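Major capsid protein (PDB 5TIP) self-assembles as trimers into the icosahedral, glycosylated capsid shell, about 190 nm across, of a large DNA virus that infects Chlorella algae. Local coordinates at residues Asp313-Gln318 against Leu378-Lys383. Residues are numbered along the deposited sequence; the frame is centred on the assembly and turned at random.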
ATOM      1  N   ASP A 313       3.196  28.765   8.690  1.00 27.90           N
ATOM      2  CA  ASP A 313       3.810  28.521   9.991  1.00 28.84           C
ATOM      3  C   ASP A 313       2.844  27.866  10.970  1.00 28.75           C
ATOM      4  O   ASP A 313       3.179  26.851  11.586  1.00 29.25           O
ATOM      5  CB  ASP A 313       4.341  29.826  10.590  1.00 31.37           C
ATOM      6  CG  ASP A 313       4.920  29.631  11.977  1.00 33.78           C
ATOM      7  OD1 ASP A 313       5.743  28.708  12.150  1.00 35.24           O
ATOM      8  OD2 ASP A 313       4.552  30.394  12.893  1.00 35.62           O
ATOM      9  N   SER A 314       1.653  28.436  11.133  1.00 28.11           N
ATOM     10  CA  SER A 314       0.662  27.880  12.041  1.00 27.00           C
ATOM     11  C   SER A 314      -0.728  28.193  11.508  1.00 25.93           C
ATOM     12  O   SER A 314      -0.902  29.062  10.650  1.00 26.23           O
ATOM     13  CB  SER A 314       0.833  28.425  13.463  1.00 33.30           C
ATOM     14  OG  SER A 314       0.636  29.828  13.503  1.00 40.27           O
ATOM     15  N   ALA A 315      -1.721  27.474  12.027  1.00 24.70           N
ATOM     16  CA  ALA A 315      -3.088  27.673  11.570  1.00 25.17           C
ATOM     17  C   ALA A 315      -4.067  27.158  12.613  1.00 28.89           C
ATOM     18  O   ALA A 315      -3.748  26.264  13.400  1.00 31.86           O
ATOM     19  CB  ALA A 315      -3.336  26.975  10.227  1.00 26.60           C
ATOM     20  N   LYS A 316      -5.264  27.738  12.598  1.00 30.64           N
ATOM     21  CA  LYS A 316      -6.377  27.268  13.409  1.00 29.65           C
ATOM     22  C   LYS A 316      -7.665  27.708  12.732  1.00 27.63           C
ATOM     23  O   LYS A 316      -7.674  28.631  11.916  1.00 26.91           O
ATOM     24  CB  LYS A 316      -6.315  27.802  14.844  1.00 32.07           C
ATOM     25  CG  LYS A 316      -6.643  29.285  14.969  1.00 33.59           C
ATOM     26  CD  LYS A 316      -6.663  29.736  16.422  1.00 34.72           C
ATOM     27  CE  LYS A 316      -6.867  31.240  16.532  1.00 40.42           C
ATOM     28  NZ  LYS A 316      -6.809  31.703  17.946  1.00 41.96           N
ATOM     29  N   ILE A 317      -8.753  27.032  13.081  1.00 29.20           N
ATOM     30  CA  ILE A 317     -10.074  27.341  12.553  1.00 30.52           C
ATOM     31  C   ILE A 317     -10.913  27.927  13.677  1.00 33.28           C
ATOM     32  O   ILE A 317     -10.900  27.419  14.804  1.00 34.77           O
ATOM     33  CB  ILE A 317     -10.754  26.097  11.951  1.00 29.28           C
ATOM     34  CG1 ILE A 317      -9.908  25.527  10.812  1.00 28.43           C
ATOM     35  CG2 ILE A 317     -12.150  26.436  11.455  1.00 28.46           C
ATOM     36  CD1 ILE A 317     -10.457  24.243  10.236  1.00 29.42           C
ATOM     37  N   GLN A 318     -11.632  29.004  13.374  1.00 34.99           N
ATOM     38  CA  GLN A 318     -12.522  29.643  14.329  1.00 39.54           C
ATOM     39  C   GLN A 318     -13.965  29.429  13.898  1.00 40.69           C
ATOM     40  O   GLN A 318     -14.304  29.581  12.719  1.00 38.82           O
ATOM     41  CB  GLN A 318     -12.224  31.140  14.450  1.00 42.52           C
ATOM     42  CG  GLN A 318     -10.864  31.457  15.058  1.00 45.76           C
ATOM     43  CD  GLN A 318     -10.707  32.924  15.416  1.00 50.13           C
ATOM     44  OE1 GLN A 318     -11.679  33.597  15.760  1.00 54.39           O
ATOM     45  NE2 GLN A 318      -9.478  33.426  15.336  1.00 49.76           N
ATOM     46  N   LEU A 378     -10.589  30.561   8.780  1.00 33.26           N
ATOM     47  CA  LEU A 378      -9.281  29.919   8.820  1.00 31.42           C
ATOM     48  C   LEU A 378      -8.237  30.980   9.151  1.00 33.36           C
ATOM     49  O   LEU A 378      -7.917  31.827   8.311  1.00 38.85           O
ATOM     50  CB  LEU A 378      -8.971  29.238   7.489  1.00 32.10           C
ATOM     51  CG  LEU A 378      -7.598  28.573   7.377  1.00 31.86           C
ATOM     52  CD1 LEU A 378      -7.471  27.414   8.353  1.00 32.76           C
ATOM     53  CD2 LEU A 378      -7.336  28.113   5.951  1.00 31.56           C
ATOM     54  N   SER A 379      -7.718  30.940  10.374  1.00 33.22           N
ATOM     55  CA  SER A 379      -6.715  31.897  10.821  1.00 32.47           C
ATOM     56  C   SER A 379      -5.332  31.358  10.476  1.00 31.99           C
ATOM     57  O   SER A 379      -4.950  30.277  10.935  1.00 30.94           O
ATOM     58  CB  SER A 379      -6.840  32.152  12.322  1.00 36.31           C
ATOM     59  OG  SER A 379      -5.913  33.131  12.755  1.00 41.61           O
ATOM     60  N   LEU A 380      -4.581  32.117   9.683  1.00 35.14           N
ATOM     61  CA  LEU A 380      -3.292  31.682   9.171  1.00 35.66           C
ATOM     62  C   LEU A 380      -2.180  32.577   9.700  1.00 38.90           C
ATOM     63  O   LEU A 380      -2.393  33.757   9.990  1.00 41.79           O
ATOM     64  CB  LEU A 380      -3.269  31.699   7.638  1.00 33.96           C
ATOM     65  CG  LEU A 380      -4.277  30.807   6.914  1.00 34.28           C
ATOM     66  CD1 LEU A 380      -4.181  31.021   5.414  1.00 36.56           C
ATOM     67  CD2 LEU A 380      -4.040  29.348   7.264  1.00 34.82           C
ATOM     68  N   THR A 381      -0.991  31.993   9.831  1.00 38.07           N
ATOM     69  CA  THR A 381       0.219  32.733  10.157  1.00 37.73           C
ATOM     70  C   THR A 381       1.354  32.168   9.320  1.00 34.91           C
ATOM     71  O   THR A 381       1.595  30.958   9.336  1.00 33.56           O
ATOM     72  CB  THR A 381       0.559  32.639  11.651  1.00 40.05           C
ATOM     73  OG1 THR A 381      -0.494  33.233  12.420  1.00 39.65           O
ATOM     74  CG2 THR A 381       1.865  33.364  11.949  1.00 41.84           C
ATOM     75  N   TYR A 382       2.042  33.039   8.592  1.00 33.81           N
ATOM     76  CA  TYR A 382       3.073  32.622   7.655  1.00 30.52           C
ATOM     77  C   TYR A 382       4.453  32.718   8.289  1.00 29.35           C
ATOM     78  O   TYR A 382       4.684  33.479   9.232  1.00 31.27           O
ATOM     79  CB  TYR A 382       3.022  33.474   6.383  1.00 29.90           C
ATOM     80  CG  TYR A 382       1.678  33.445   5.698  1.00 28.63           C
ATOM     81  CD1 TYR A 382       1.291  32.354   4.936  1.00 29.49           C
ATOM     82  CD2 TYR A 382       0.791  34.505   5.822  1.00 29.84           C
ATOM     83  CE1 TYR A 382       0.063  32.322   4.311  1.00 31.92           C
ATOM     84  CE2 TYR A 382      -0.440  34.480   5.200  1.00 31.45           C
ATOM     85  CZ  TYR A 382      -0.800  33.385   4.447  1.00 33.02           C
ATOM     86  OH  TYR A 382      -2.025  33.350   3.824  1.00 37.00           O
ATOM     87  N   LYS A 383       5.373  31.921   7.757  1.00 30.56           N
ATOM     88  CA  LYS A 383       6.762  32.010   8.165  1.00 33.45           C
ATOM     89  C   LYS A 383       7.387  33.296   7.636  1.00 35.96           C
ATOM     90  O   LYS A 383       6.858  33.954   6.734  1.00 38.48           O
ATOM     91  CB  LYS A 383       7.551  30.802   7.660  1.00 29.66           C
ATOM     92  CG  LYS A 383       7.001  29.462   8.115  1.00 28.54           C
ATOM     93  CD  LYS A 383       7.800  28.322   7.509  1.00 29.07           C
ATOM     94  CE  LYS A 383       7.218  26.971   7.885  1.00 29.26           C
ATOM     95  NZ  LYS A 383       7.956  25.861   7.221  1.00 31.52           N
TER
HETATM   96  O   HOH W   1      -2.183  30.983  13.713  1.00 34.64           O
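Antiparallel pairing, running through Ile317 with Leu378, Lys316 with Ser379, Ala315 with Leu380 and Ser314 with Thr381, joins strands 312-319 and 376-387 in one sheet of the second jelly-roll domain of this double jelly-roll capsid protein. Strands 322-329 and 247-251 flank the pair. Lys316 and Ser379 form a hydrogen-bonded pair: Ser379 N meets Lys316 O at 2.8 Å, nearly in line with the carbonyl, and Lys316 N returns a bond to Ser379 O. That same oxygen takes a CA-H contact from Ala315 CA at 3.3 Å. A classic beta bulge interrupts the regular pairing at Asp313 and Ser314, whose N atoms both donate to Thr381 O, at 2.8 and 3.1 Å, the first in the carbonyl plane and the second tilted from it. Inward, on the side covered by Leu261 and Phe265 of strand 257-266, Leu380 CD2 touches Ala315 CB, and Leu378 CD1 lies 3.9 Å from Ile317 CG1, their side chains slanting across one another. The other face is polar. Ser314 OG, turned between its backbone N and carbonyl carbon (chi1 63°), comes 3.4 Å from Thr381 CB, and one water bridges it to Thr381 OG1. Lys316 lays CG against Ser379 CB before running extended to a salt bridge with Asp323, while Ser379 OG bonds to Asn249. At the bulge, Asp313 CB packs 3.7 Å from Lys383 CG; Lys383 NZ makes a salt bridge with Glu307. Main-chain bonds thus set the register of the two strands, leaving an apolar face turned into the domain and a partly exposed, polar one, where a water joins Ser314 to Thr381 and Lys316 and Ser379 reach the flanking strands.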